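Local atomic coordinates of putative transcriptional regulator protein, LacI family (Rhizobium etli, PDB entry 3MIZ), a protein that probably binds cis-regulatory DNA as a LacI-family transcription factor, most likely a repressor, with a core built like a periplasmic binding protein. Residues Ser13-Ile18 against Thr46-Asn51; Gly17-Tyr22 against Glu61-Phe66; Glu57-Ile62 against Asp85-Asp90; Asp72-Val77 against Val91-Val96; Pro109-Asp114 against Tyr254-Glu259. All blocks are in the same frame, centred on the assembly; numbering follows the deposited sequence.

Contact 1. Residues Ser13-Ile18 against Thr46-Asn51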
# COMPACT_ATOMS: atom_id res chain seq x y z
N SER A 13 19.49 -8.06 -23.73
CA SER A 13 18.50 -8.99 -23.21
C SER A 13 17.12 -8.34 -23.23
O SER A 13 16.10 -9.02 -23.18
CB SER A 13 18.84 -9.39 -21.77
OG SER A 13 18.74 -8.28 -20.90
N ASN A 14 17.11 -7.01 -23.34
CA ASN A 14 15.88 -6.22 -23.33
C ASN A 14 15.23 -6.36 -21.97
O ASN A 14 14.00 -6.26 -21.83
CB ASN A 14 14.92 -6.69 -24.43
CG ASN A 14 15.42 -6.32 -25.81
OD1 ASN A 14 15.90 -5.21 -26.03
ND2 ASN A 14 15.30 -7.24 -26.76
N THR A 15 16.06 -6.58 -20.96
CA THR A 15 15.58 -6.72 -19.59
C THR A 15 16.18 -5.63 -18.71
O THR A 15 17.40 -5.43 -18.69
CB THR A 15 15.97 -8.10 -19.01
OG1 THR A 15 15.39 -9.13 -19.83
CG2 THR A 15 15.46 -8.25 -17.58
N PHE A 16 15.32 -4.90 -18.01
CA PHE A 16 15.76 -3.85 -17.10
C PHE A 16 15.61 -4.44 -15.71
O PHE A 16 14.67 -5.18 -15.45
CB PHE A 16 14.88 -2.60 -17.19
CG PHE A 16 15.12 -1.74 -18.40
CD1 PHE A 16 16.07 -2.08 -19.35
CD2 PHE A 16 14.37 -0.59 -18.59
CE1 PHE A 16 16.28 -1.27 -20.47
CE2 PHE A 16 14.56 0.22 -19.70
CZ PHE A 16 15.52 -0.12 -20.65
N GLY A 17 16.54 -4.12 -14.83
CA GLY A 17 16.45 -4.61 -13.47
C GLY A 17 16.16 -3.43 -12.57
O GLY A 17 16.70 -2.35 -12.77
N ILE A 18 15.28 -3.63 -11.60
CA ILE A 18 14.96 -2.57 -10.65
C ILE A 18 15.55 -2.97 -9.31
O ILE A 18 15.27 -4.05 -8.80
CB ILE A 18 13.45 -2.42 -10.43
CG1 ILE A 18 12.76 -1.98 -11.72
CG2 ILE A 18 13.19 -1.38 -9.31
CD1 ILE A 18 11.24 -1.81 -11.56
N THR A 46 11.39 -6.46 -20.52
CA THR A 46 10.93 -7.17 -19.34
C THR A 46 11.59 -6.52 -18.13
O THR A 46 12.69 -5.96 -18.24
CB THR A 46 11.30 -8.65 -19.41
OG1 THR A 46 12.71 -8.78 -19.65
CG2 THR A 46 10.54 -9.32 -20.55
N ILE A 47 10.93 -6.62 -16.99
CA ILE A 47 11.42 -6.01 -15.76
C ILE A 47 11.57 -7.05 -14.65
O ILE A 47 10.65 -7.83 -14.41
CB ILE A 47 10.43 -4.90 -15.27
CG1 ILE A 47 10.26 -3.82 -16.35
CG2 ILE A 47 10.92 -4.28 -13.97
CD1 ILE A 47 11.54 -3.07 -16.71
N LEU A 48 12.74 -7.06 -14.01
CA LEU A 48 13.02 -7.96 -12.90
C LEU A 48 13.32 -7.07 -11.71
O LEU A 48 14.14 -6.15 -11.80
CB LEU A 48 14.23 -8.84 -13.19
CG LEU A 48 14.00 -10.07 -14.08
CD1 LEU A 48 15.33 -10.81 -14.30
CD2 LEU A 48 12.99 -10.99 -13.40
N ILE A 49 12.65 -7.34 -10.59
CA ILE A 49 12.83 -6.55 -9.38
C ILE A 49 13.58 -7.30 -8.26
O ILE A 49 13.33 -8.48 -8.02
CB ILE A 49 11.45 -6.12 -8.82
CG1 ILE A 49 10.65 -5.39 -9.91
CG2 ILE A 49 11.63 -5.23 -7.60
CD1 ILE A 49 9.23 -5.02 -9.46
N ALA A 50 14.50 -6.60 -7.59
CA ALA A 50 15.26 -7.15 -6.47
C ALA A 50 15.24 -6.12 -5.34
O ALA A 50 15.43 -4.94 -5.59
CB ALA A 50 16.70 -7.44 -6.89
N ASN A 51 15.01 -6.57 -4.12
CA ASN A 51 14.93 -5.69 -2.95
C ASN A 51 16.13 -5.91 -2.03
O ASN A 51 16.46 -7.04 -1.70
CB ASN A 51 13.63 -5.98 -2.19
CG ASN A 51 13.23 -4.84 -1.24
OD1 ASN A 51 13.13 -3.69 -1.65
ND2 ASN A 51 13.00 -5.18 0.02
O HOH W 1 13.30 -9.54 -22.30
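Phe16 and Ile18 each lend backbone N and O to the neighbouring strand. Phe16 N donates to Thr46 O (2.8 Å) while Phe16 O accepts from Leu48 N (3.1 Å). Ile18 repeats this two residues on, its N bonded to Leu48 O (2.8 Å) and its O to Ala50 N (2.9 Å). With strand axes 4.7 Å apart and 22° from parallel, this is a regular parallel ladder.

Apolar contact is concentrated on the face carrying Phe16, Ile18, Ile47 and Ile49. Ile18 CD1 presses on Ile47 CG2 at 3.5 Å, tighter than usual for two carbons, and the Ile18 and Ile49 side chains lie side by side. Ile47 bends at chi2 (-62°), which brings its CD1 to 3.4 Å from Phe16 CB. Helix 30-42 packs on Ile47 and Ile49; on the other face Met65 of the second subunit packs on Thr15 and Thr46. The strands belong to the beta-alpha-beta unit 15-20, 30-42, 46-51 of a 2-1-3-4 parallel sheet, as in the type I periplasmic-binding-protein-like lobes of LacI-family regulators.

Contact 2. Residues Gly17-Tyr22 against Glu61-Phe66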
# COMPACT_ATOMS: atom_id res chain seq x y z
N GLY A 17 16.54 -4.12 -14.83
CA GLY A 17 16.45 -4.61 -13.47
C GLY A 17 16.16 -3.43 -12.57
O GLY A 17 16.70 -2.35 -12.77
N ILE A 18 15.28 -3.63 -11.60
CA ILE A 18 14.96 -2.57 -10.65
C ILE A 18 15.55 -2.97 -9.31
O ILE A 18 15.27 -4.05 -8.80
CB ILE A 18 13.45 -2.42 -10.43
CG1 ILE A 18 12.76 -1.98 -11.72
CG2 ILE A 18 13.19 -1.38 -9.31
CD1 ILE A 18 11.24 -1.81 -11.56
N ILE A 19 16.39 -2.12 -8.74
CA ILE A 19 16.95 -2.42 -7.44
C ILE A 19 16.25 -1.46 -6.50
O ILE A 19 16.42 -0.25 -6.60
CB ILE A 19 18.48 -2.21 -7.40
CG1 ILE A 19 19.15 -3.22 -8.33
CG2 ILE A 19 18.99 -2.35 -5.96
CD1 ILE A 19 20.67 -3.16 -8.32
N THR A 20 15.42 -2.00 -5.61
CA THR A 20 14.71 -1.16 -4.67
C THR A 20 15.14 -1.49 -3.25
O THR A 20 15.71 -2.54 -3.01
CB THR A 20 13.21 -1.34 -4.78
OG1 THR A 20 12.57 -0.41 -3.90
CG2 THR A 20 12.81 -2.76 -4.40
N ASP A 21 14.84 -0.60 -2.31
CA ASP A 21 15.21 -0.84 -0.93
C ASP A 21 14.14 -1.42 -0.01
O ASP A 21 14.26 -2.57 0.42
CB ASP A 21 15.80 0.44 -0.29
CG ASP A 21 14.93 1.68 -0.50
OD1 ASP A 21 13.79 1.57 -0.99
OD2 ASP A 21 15.41 2.79 -0.17
N TYR A 22 13.09 -0.66 0.28
CA TYR A 22 12.08 -1.13 1.23
C TYR A 22 10.69 -1.43 0.69
O TYR A 22 9.70 -1.17 1.37
CB TYR A 22 11.97 -0.11 2.36
CG TYR A 22 13.30 0.25 2.97
CD1 TYR A 22 13.98 -0.65 3.79
CD2 TYR A 22 13.90 1.47 2.70
CE1 TYR A 22 15.22 -0.33 4.34
CE2 TYR A 22 15.14 1.80 3.23
CZ TYR A 22 15.79 0.89 4.05
OH TYR A 22 17.03 1.20 4.57
N GLU A 61 25.67 -7.94 -3.57
CA GLU A 61 25.37 -9.24 -4.14
C GLU A 61 24.32 -9.14 -5.25
O GLU A 61 24.38 -9.88 -6.24
CB GLU A 61 24.87 -10.17 -3.02
CG GLU A 61 24.17 -11.43 -3.47
CD GLU A 61 23.79 -12.32 -2.29
OE1 GLU A 61 23.22 -11.79 -1.31
OE2 GLU A 61 24.05 -13.54 -2.34
N ILE A 62 23.37 -8.22 -5.10
CA ILE A 62 22.34 -8.05 -6.12
C ILE A 62 22.90 -7.48 -7.42
O ILE A 62 22.49 -7.90 -8.50
CB ILE A 62 21.20 -7.15 -5.61
CG1 ILE A 62 20.40 -7.90 -4.54
CG2 ILE A 62 20.29 -6.73 -6.78
CD1 ILE A 62 19.33 -7.07 -3.86
N TRP A 63 23.83 -6.54 -7.31
CA TRP A 63 24.44 -5.97 -8.51
C TRP A 63 25.20 -7.07 -9.24
O TRP A 63 25.17 -7.15 -10.48
CB TRP A 63 25.40 -4.84 -8.14
CG TRP A 63 24.73 -3.55 -7.82
CD1 TRP A 63 24.43 -3.06 -6.57
CD2 TRP A 63 24.29 -2.56 -8.75
NE1 TRP A 63 23.83 -1.82 -6.68
CE2 TRP A 63 23.73 -1.49 -8.01
CE3 TRP A 63 24.30 -2.47 -10.15
CZ2 TRP A 63 23.20 -0.35 -8.61
CZ3 TRP A 63 23.77 -1.33 -10.76
CH2 TRP A 63 23.23 -0.29 -9.99
N LYS A 64 25.89 -7.90 -8.47
CA LYS A 64 26.67 -9.00 -9.00
C LYS A 64 25.71 -9.94 -9.74
O LYS A 64 26.00 -10.40 -10.85
CB LYS A 64 27.37 -9.74 -7.86
CG LYS A 64 28.69 -10.36 -8.22
CD LYS A 64 29.46 -10.79 -6.97
CE LYS A 64 29.77 -9.60 -6.05
NZ LYS A 64 30.61 -8.57 -6.72
N MSE A 65 24.57 -10.22 -9.12
CA MSE A 65 23.57 -11.08 -9.73
C MSE A 65 23.08 -10.52 -11.06
O MSE A 65 22.95 -11.25 -12.04
CB MSE A 65 22.37 -11.26 -8.79
CG MSE A 65 21.11 -11.77 -9.49
SE MSE A 65 19.76 -12.36 -8.24
CE MSE A 65 20.59 -14.05 -7.80
N PHE A 66 22.80 -9.22 -11.09
CA PHE A 66 22.33 -8.60 -12.32
C PHE A 66 23.36 -8.67 -13.44
O PHE A 66 23.01 -8.88 -14.60
CB PHE A 66 21.88 -7.16 -12.09
CG PHE A 66 20.48 -7.04 -11.54
CD1 PHE A 66 19.51 -7.98 -11.87
CD2 PHE A 66 20.13 -5.97 -10.72
CE1 PHE A 66 18.20 -7.87 -11.39
CE2 PHE A 66 18.82 -5.85 -10.24
CZ PHE A 66 17.86 -6.80 -10.57
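Ile62 meets Ile19 through methyl groups, its CG2 lying 3.9 Å from Ile19 CD1. Both residues direct their CB toward the opposing segment, so their methyl groups meet between helix and strand.

One residue on, Trp63 supplies a ring face. Ile19 CD1 stands over the indole, 3.7 Å from the centroid of the five-membered ring and 18° off its normal, which is the geometry of a CH-pi contact; the nearest ring atom is Trp63 CE2, at 3.5 Å from that methyl. The extended Ile19 side chain (chi2 -177°) carries CD1 out to this position, where it crosses the Trp63 side chain at about a right angle. The indole NE1 is hydrogen-bonded to Glu59, one turn earlier in the helix.

This is helix-on-sheet packing of an alpha/beta layered domain: segment 61-66 runs antiparallel to strand segment 17-20 (177°, axes 10.3 Å apart), and helix 56-68 lies in the crossover linking strands 46-51 and 73-78.

Phe66 turns a different aspect to each neighbour. Its edge faces Ile19, with CE2 only 3.3 Å from Ile19 CG1, close for two carbons, whereas a face of the ring covers Gly17, whose CA is 3.9 Å from Phe66 CZ. Having no side chain, Gly17 lets the ring come down over the strand backbone. Ala50 and Ile71 pack on Phe66 too, as does Leu48 of the second subunit.

Contact 3. Residues Glu57-Ile62 against Asp85-Asp90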
# COMPACT_ATOMS: atom_id res chain seq x y z
N GLU A 57 25.32 -5.05 2.13
CA GLU A 57 25.84 -6.37 1.80
C GLU A 57 25.00 -7.04 0.72
O GLU A 57 25.52 -7.45 -0.32
CB GLU A 57 25.87 -7.26 3.05
CG GLU A 57 26.87 -6.83 4.10
CD GLU A 57 26.74 -5.37 4.46
OE1 GLU A 57 25.68 -4.97 5.00
OE2 GLU A 57 27.71 -4.61 4.21
N ARG A 58 23.70 -7.16 0.97
CA ARG A 58 22.81 -7.79 0.01
C ARG A 58 22.78 -7.02 -1.30
O ARG A 58 22.66 -7.62 -2.37
CB ARG A 58 21.39 -7.90 0.57
CG ARG A 58 21.28 -8.65 1.87
CD ARG A 58 19.84 -9.10 2.11
NE ARG A 58 19.60 -9.37 3.52
CZ ARG A 58 19.03 -8.52 4.36
NH1 ARG A 58 18.63 -7.33 3.93
NH2 ARG A 58 18.88 -8.85 5.63
N GLU A 59 22.89 -5.69 -1.23
CA GLU A 59 22.89 -4.88 -2.44
C GLU A 59 24.06 -5.23 -3.34
O GLU A 59 23.91 -5.41 -4.55
CB GLU A 59 22.95 -3.38 -2.13
CG GLU A 59 22.84 -2.54 -3.41
CD GLU A 59 22.93 -1.04 -3.16
OE1 GLU A 59 22.69 -0.60 -2.02
OE2 GLU A 59 23.23 -0.31 -4.13
N VAL A 60 25.25 -5.32 -2.75
CA VAL A 60 26.43 -5.65 -3.52
C VAL A 60 26.19 -6.95 -4.29
O VAL A 60 26.47 -7.04 -5.48
CB VAL A 60 27.66 -5.83 -2.60
CG1 VAL A 60 28.88 -6.26 -3.43
CG2 VAL A 60 27.95 -4.52 -1.88
N GLU A 61 25.67 -7.94 -3.57
CA GLU A 61 25.37 -9.24 -4.14
C GLU A 61 24.32 -9.14 -5.25
O GLU A 61 24.38 -9.88 -6.24
CB GLU A 61 24.87 -10.17 -3.02
CG GLU A 61 24.17 -11.43 -3.47
CD GLU A 61 23.79 -12.32 -2.29
OE1 GLU A 61 23.22 -11.79 -1.31
OE2 GLU A 61 24.05 -13.54 -2.34
N ILE A 62 23.37 -8.22 -5.10
CA ILE A 62 22.34 -8.05 -6.12
C ILE A 62 22.90 -7.48 -7.42
O ILE A 62 22.49 -7.90 -8.50
CB ILE A 62 21.20 -7.15 -5.61
CG1 ILE A 62 20.40 -7.90 -4.54
CG2 ILE A 62 20.29 -6.73 -6.78
CD1 ILE A 62 19.33 -7.07 -3.86
N ASP A 85 24.62 6.80 -2.45
CA ASP A 85 25.41 6.25 -3.54
C ASP A 85 25.12 4.76 -3.59
O ASP A 85 25.18 4.07 -2.57
CB ASP A 85 26.91 6.44 -3.28
CG ASP A 85 27.45 7.74 -3.85
OD1 ASP A 85 26.64 8.62 -4.23
OD2 ASP A 85 28.69 7.87 -3.92
N PRO A 86 24.79 4.23 -4.77
CA PRO A 86 24.52 2.79 -4.79
C PRO A 86 25.79 2.03 -4.40
O PRO A 86 26.90 2.52 -4.62
CB PRO A 86 24.13 2.52 -6.25
CG PRO A 86 23.55 3.85 -6.71
CD PRO A 86 24.51 4.85 -6.08
N GLU A 87 25.63 0.86 -3.79
CA GLU A 87 26.75 0.02 -3.39
C GLU A 87 26.84 -1.13 -4.39
O GLU A 87 26.35 -2.23 -4.13
CB GLU A 87 26.51 -0.53 -1.98
CG GLU A 87 26.74 0.49 -0.88
CD GLU A 87 28.21 0.82 -0.71
OE1 GLU A 87 28.98 -0.09 -0.33
OE2 GLU A 87 28.60 1.98 -0.97
N SER A 88 27.47 -0.87 -5.54
CA SER A 88 27.60 -1.86 -6.60
C SER A 88 28.93 -2.62 -6.66
O SER A 88 29.17 -3.39 -7.59
CB SER A 88 27.36 -1.19 -7.95
OG SER A 88 28.23 -0.09 -8.12
N GLY A 89 29.79 -2.41 -5.68
CA GLY A 89 31.07 -3.10 -5.70
C GLY A 89 31.83 -2.76 -6.97
O GLY A 89 32.08 -1.59 -7.24
N ASP A 90 32.20 -3.78 -7.74
CA ASP A 90 32.94 -3.56 -8.98
C ASP A 90 32.08 -3.63 -10.24
O ASP A 90 32.58 -3.50 -11.35
CB ASP A 90 34.07 -4.60 -9.11
CG ASP A 90 35.13 -4.43 -8.06
OD1 ASP A 90 35.65 -3.30 -7.93
OD2 ASP A 90 35.46 -5.42 -7.37
O HOH W 2 23.43 2.08 -1.26
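Glu59 receives the backbone N-H of Glu87, the direct hydrogen bond between helix 57-62 and the 85-90 loop. Glu87 N lies 2.7 Å from Glu59 OE2 with 150° at the hydrogen, approaching from above the carboxylate, 59° out of its plane. An extended chain, with CG opposite the backbone N (chi1 -176°), carries the acid from the helix to the loop. OE2 also accepts from Trp63 NE1 and, weakly, from Tyr76 OH, so several donors converge on one buried oxygen; they would probably help keep the group ionised.

The other oxygen uses a solvent bridge: water 2 donates to Glu59 OE1 (2.9 Å) and to Asp85 O (3.0 Å). Direct and water-mediated bonds thus tie both oxygens to the backbone of the same loop.

In the fold, this loop joins strand 81-83 to strand 95-97 and lies against the crossover helix 56-68 at the surface of the alpha/beta domain.

Van der Waals contacts and a CH...O contact complete the meeting. Val60 CA is 3.5 Å from Glu87 O in the latter, and Val60 CG2 is 3.6 Å from the same oxygen. Pro86 CB touches Glu59 OE2 at 3.6 Å, while the pyrrolidine also packs on Trp63. The Glu87 side chain bends away at chi2, leaving its OE1 6.5 Å from Glu59 OE1, and the two carboxylate planes stand nearly perpendicular.

Contact 4. Residues Asp72-Val77 against Val91-Val96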
# COMPACT_ATOMS: atom_id res chain seq x y z
N ASP A 72 20.32 -5.36 -19.08
CA ASP A 72 20.75 -4.24 -19.92
C ASP A 72 20.96 -2.94 -19.15
O ASP A 72 21.82 -2.14 -19.51
CB ASP A 72 19.75 -3.99 -21.05
CG ASP A 72 19.76 -5.08 -22.10
OD1 ASP A 72 20.77 -5.82 -22.18
OD2 ASP A 72 18.77 -5.17 -22.85
N GLY A 73 20.15 -2.73 -18.12
CA GLY A 73 20.27 -1.51 -17.33
C GLY A 73 19.58 -1.67 -15.98
O GLY A 73 18.83 -2.62 -15.77
N VAL A 74 19.82 -0.73 -15.08
CA VAL A 74 19.22 -0.76 -13.75
C VAL A 74 18.51 0.53 -13.38
O VAL A 74 19.01 1.63 -13.65
CB VAL A 74 20.28 -1.03 -12.64
CG1 VAL A 74 19.68 -0.76 -11.25
CG2 VAL A 74 20.78 -2.45 -12.72
N LEU A 75 17.34 0.40 -12.78
CA LEU A 75 16.62 1.55 -12.29
C LEU A 75 16.74 1.40 -10.78
O LEU A 75 16.19 0.47 -10.19
CB LEU A 75 15.16 1.51 -12.74
CG LEU A 75 15.05 1.72 -14.26
CD1 LEU A 75 13.66 1.36 -14.74
CD2 LEU A 75 15.40 3.17 -14.59
N TYR A 76 17.52 2.29 -10.17
CA TYR A 76 17.75 2.28 -8.73
C TYR A 76 16.62 3.11 -8.14
O TYR A 76 16.62 4.34 -8.25
CB TYR A 76 19.08 2.95 -8.44
CG TYR A 76 19.62 2.64 -7.08
CD1 TYR A 76 20.28 1.43 -6.85
CD2 TYR A 76 19.49 3.55 -6.03
CE1 TYR A 76 20.81 1.14 -5.61
CE2 TYR A 76 20.02 3.26 -4.78
CZ TYR A 76 20.69 2.05 -4.58
OH TYR A 76 21.24 1.75 -3.36
N VAL A 77 15.67 2.44 -7.49
CA VAL A 77 14.51 3.12 -6.94
C VAL A 77 14.38 3.00 -5.42
O VAL A 77 14.43 1.91 -4.86
CB VAL A 77 13.22 2.54 -7.58
CG1 VAL A 77 11.99 3.31 -7.09
CG2 VAL A 77 13.33 2.58 -9.09
N VAL A 91 30.78 -3.82 -10.05
CA VAL A 91 29.85 -3.91 -11.17
C VAL A 91 29.57 -2.58 -11.86
O VAL A 91 29.38 -1.55 -11.21
CB VAL A 91 28.50 -4.53 -10.72
CG1 VAL A 91 27.51 -4.51 -11.87
CG2 VAL A 91 28.72 -5.95 -10.23
N SER A 92 29.56 -2.62 -13.19
CA SER A 92 29.30 -1.44 -14.00
C SER A 92 28.17 -1.75 -14.98
O SER A 92 28.34 -2.53 -15.92
CB SER A 92 30.56 -1.05 -14.78
OG SER A 92 30.27 -0.03 -15.71
N ILE A 93 27.01 -1.13 -14.75
CA ILE A 93 25.85 -1.32 -15.61
C ILE A 93 25.15 0.03 -15.74
O ILE A 93 25.06 0.77 -14.76
CB ILE A 93 24.83 -2.30 -14.98
CG1 ILE A 93 25.50 -3.66 -14.72
CG2 ILE A 93 23.62 -2.46 -15.90
CD1 ILE A 93 24.58 -4.68 -14.07
N PRO A 94 24.68 0.38 -16.95
CA PRO A 94 23.99 1.67 -17.12
C PRO A 94 22.90 1.76 -16.05
O PRO A 94 22.10 0.84 -15.91
CB PRO A 94 23.42 1.58 -18.52
CG PRO A 94 24.47 0.77 -19.25
CD PRO A 94 24.80 -0.32 -18.24
N THR A 95 22.88 2.87 -15.32
CA THR A 95 21.92 3.05 -14.24
C THR A 95 21.31 4.44 -14.15
O THR A 95 21.98 5.45 -14.38
CB THR A 95 22.61 2.75 -12.89
OG1 THR A 95 23.09 1.40 -12.88
CG2 THR A 95 21.64 2.95 -11.73
N VAL A 96 20.02 4.49 -13.80
CA VAL A 96 19.32 5.75 -13.61
C VAL A 96 18.66 5.64 -12.24
O VAL A 96 18.02 4.63 -11.93
CB VAL A 96 18.25 6.00 -14.69
CG1 VAL A 96 17.40 7.22 -14.32
CG2 VAL A 96 18.91 6.25 -16.04
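Val74 exchanges two backbone bonds with the incoming strand: its N donates to Pro94 O (2.9 Å) and its O accepts from Val96 N (3.0 Å). It also has the most surface buried here. Its side chain shares a sheet face with Thr95, Val74 CB lying 3.7 Å from Thr95 OG1, and its CG2 comes to 4.3 Å from Ile93 CG2. Trp63 of helix 56-68 packs on Val74, Thr95 and Tyr76.

Val96 comes next in buried surface. Beyond the bond through its N, its O accepts from Tyr76 N at 3.0 Å, a donor tilted 24° from the carbonyl plane. On the face opposite Val74, Leu75 CD2 reaches Val96 CB at 4.0 Å, the two side chains lying side by side, and Leu264 of helix 253-268 packs on both.

Thr95 turns its hydroxyl back along its own chain. A chi1 of -60° places OG1 beside the backbone N, from where it donates to Ile93 O (2.8 Å) above that carbonyl's plane. Ile93 CG2 meanwhile rests on Gly73 CA at 3.8 Å, where the strand shows no side chain.

The bridges are parallel, although the end-to-end directions of the touching parts diverge by 48°, and they add strand 95-97 to the edge of the four-stranded sheet. The chemistry implies a join specified by backbone bonding: the Thr95 hydroxyl bonds within its own segment, so across the seam the side chains meet by van der Waals contact alone.

Contact 5. Residues Pro109-Asp114 against Tyr254-Glu259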
# COMPACT_ATOMS: atom_id res chain seq x y z
N PRO A 109 22.77 9.66 -13.35
CA PRO A 109 21.63 10.54 -13.61
C PRO A 109 20.54 10.20 -12.60
O PRO A 109 20.43 9.06 -12.13
CB PRO A 109 21.23 10.18 -15.04
CG PRO A 109 21.72 8.78 -15.21
CD PRO A 109 23.05 8.81 -14.52
N SER A 110 19.73 11.20 -12.24
CA SER A 110 18.68 10.96 -11.26
C SER A 110 17.47 11.83 -11.53
O SER A 110 17.58 12.93 -12.08
CB SER A 110 19.20 11.24 -9.85
OG SER A 110 19.61 12.58 -9.72
N ILE A 111 16.31 11.32 -11.15
CA ILE A 111 15.07 12.05 -11.33
C ILE A 111 14.27 11.87 -10.04
O ILE A 111 14.05 10.75 -9.57
CB ILE A 111 14.32 11.54 -12.59
CG1 ILE A 111 13.11 12.42 -12.87
CG2 ILE A 111 13.94 10.07 -12.42
CD1 ILE A 111 12.52 12.24 -14.28
N GLU A 112 13.87 13.00 -9.45
CA GLU A 112 13.13 13.02 -8.19
C GLU A 112 11.93 13.96 -8.24
O GLU A 112 11.84 14.83 -9.11
CB GLU A 112 14.03 13.56 -7.08
CG GLU A 112 15.32 12.82 -6.81
CD GLU A 112 16.24 13.66 -5.95
OE1 GLU A 112 16.89 14.58 -6.50
OE2 GLU A 112 16.29 13.43 -4.72
N PRO A 113 11.02 13.82 -7.26
CA PRO A 113 9.83 14.67 -7.17
C PRO A 113 10.25 15.92 -6.40
O PRO A 113 11.22 15.88 -5.64
CB PRO A 113 8.86 13.80 -6.38
CG PRO A 113 9.76 13.13 -5.41
CD PRO A 113 10.95 12.72 -6.28
N ASP A 114 9.53 17.02 -6.59
CA ASP A 114 9.87 18.26 -5.91
C ASP A 114 9.02 18.50 -4.66
O ASP A 114 8.05 19.25 -4.70
CB ASP A 114 9.70 19.43 -6.88
CG ASP A 114 10.53 20.64 -6.49
OD1 ASP A 114 10.75 20.86 -5.28
OD2 ASP A 114 10.94 21.37 -7.41
N TYR A 254 4.13 7.72 -10.88
CA TYR A 254 3.90 7.06 -12.16
C TYR A 254 4.78 7.67 -13.25
O TYR A 254 5.46 6.95 -13.99
CB TYR A 254 2.42 7.16 -12.54
CG TYR A 254 2.08 6.45 -13.84
CD1 TYR A 254 2.06 5.06 -13.91
CD2 TYR A 254 1.83 7.18 -15.00
CE1 TYR A 254 1.79 4.41 -15.11
CE2 TYR A 254 1.56 6.54 -16.20
CZ TYR A 254 1.55 5.15 -16.25
OH TYR A 254 1.31 4.52 -17.45
N ASP A 255 4.79 9.00 -13.32
CA ASP A 255 5.60 9.70 -14.32
C ASP A 255 7.09 9.54 -14.07
O ASP A 255 7.88 9.47 -15.02
CB ASP A 255 5.25 11.19 -14.36
CG ASP A 255 3.84 11.46 -14.88
OD1 ASP A 255 3.41 10.74 -15.81
OD2 ASP A 255 3.19 12.38 -14.37
N LEU A 256 7.49 9.50 -12.80
CA LEU A 256 8.91 9.31 -12.48
C LEU A 256 9.38 7.97 -13.03
O LEU A 256 10.48 7.86 -13.56
CB LEU A 256 9.14 9.33 -10.96
CG LEU A 256 9.17 10.70 -10.28
CD1 LEU A 256 9.23 10.52 -8.77
CD2 LEU A 256 10.36 11.50 -10.78
N GLY A 257 8.53 6.96 -12.89
CA GLY A 257 8.86 5.64 -13.39
C GLY A 257 8.94 5.62 -14.91
O GLY A 257 9.91 5.11 -15.48
N ARG A 258 7.94 6.17 -15.58
CA ARG A 258 7.95 6.20 -17.04
C ARG A 258 9.13 7.01 -17.56
O ARG A 258 9.84 6.57 -18.48
CB ARG A 258 6.65 6.78 -17.58
CG ARG A 258 5.41 5.96 -17.27
CD ARG A 258 4.21 6.56 -17.98
NE ARG A 258 4.44 6.64 -19.42
CZ ARG A 258 4.56 5.59 -20.22
NH1 ARG A 258 4.46 4.36 -19.72
NH2 ARG A 258 4.80 5.75 -21.51
N GLU A 259 9.34 8.20 -16.99
CA GLU A 259 10.45 9.05 -17.44
C GLU A 259 11.80 8.39 -17.16
O GLU A 259 12.69 8.40 -18.01
CB GLU A 259 10.40 10.42 -16.75
CG GLU A 259 9.33 11.36 -17.30
CD GLU A 259 9.55 11.69 -18.76
OE1 GLU A 259 10.68 12.10 -19.13
OE2 GLU A 259 8.59 11.56 -19.55
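Ile111 points its side chain at helix 254-259 and meets two of its residues. CG1 lies opposite the backbone N (chi1 -173°), which extends the longer branch toward the helix: Ile111 CG1 packs at 3.6 Å from Leu256 CD2, and Ile111 CD1 at 3.7 Å from Glu259 CB. Only the aliphatic root of Glu259 takes part, for its chain bends at chi2 (-62°) and its carboxylate leads away, toward a long, weak ion pair with Arg278.

Glu112 contributes backbone, its carbonyl carbon C lying 3.9 Å from Leu256 CD2, while its CB points away from the helix.

Pro113 receives the second branch of the same leucine: Leu256 CD1 touches Pro113 CD at 3.7 Å, the two side chains crossing at about a right angle. One methyl of Leu256 therefore serves Ile111 and the other serves Pro113. No hydrogen bond links the segments, and the packing is almost wholly apolar.

This is helix-on-sheet packing, the strand and helix axes running antiparallel (170°) and approaching to 8.9 Å, with strand 110-113 leading straight into helix 115-127. The strand pairs with strand 277-285 through Arg278 and bonds Met97 and Asn99, while Ile98 packs on both Ile111 and Leu256. Later in helix 253-268 Trp263 packs on Pro109 and Ile111; near its start, Tyr254 meets Arg34 of helix 30-42 in a cation-pi contact.

Overall arrangement
Contacts 1, 2 and 4 are buried and belong to one four-stranded parallel sheet: contacts 1 and 4 add its outermost strands through backbone bonds, while contact 2 lays helix 56-68 on strand 15-20 through aromatic and aliphatic packing. Contact 3 uses the same helix but lies at the surface, where a carboxylate bond and a water bridge join modest van der Waals packing; its centre is about 8 Å from that of contact 2, and Trp63 packs against its loop. Contact 5, buried and apolar, sits nearer the chain's centre and touches contact 4 through Pro109. Contacts 1, 2 and 3 also reach the second subunit; contacts 4 and 5 do not.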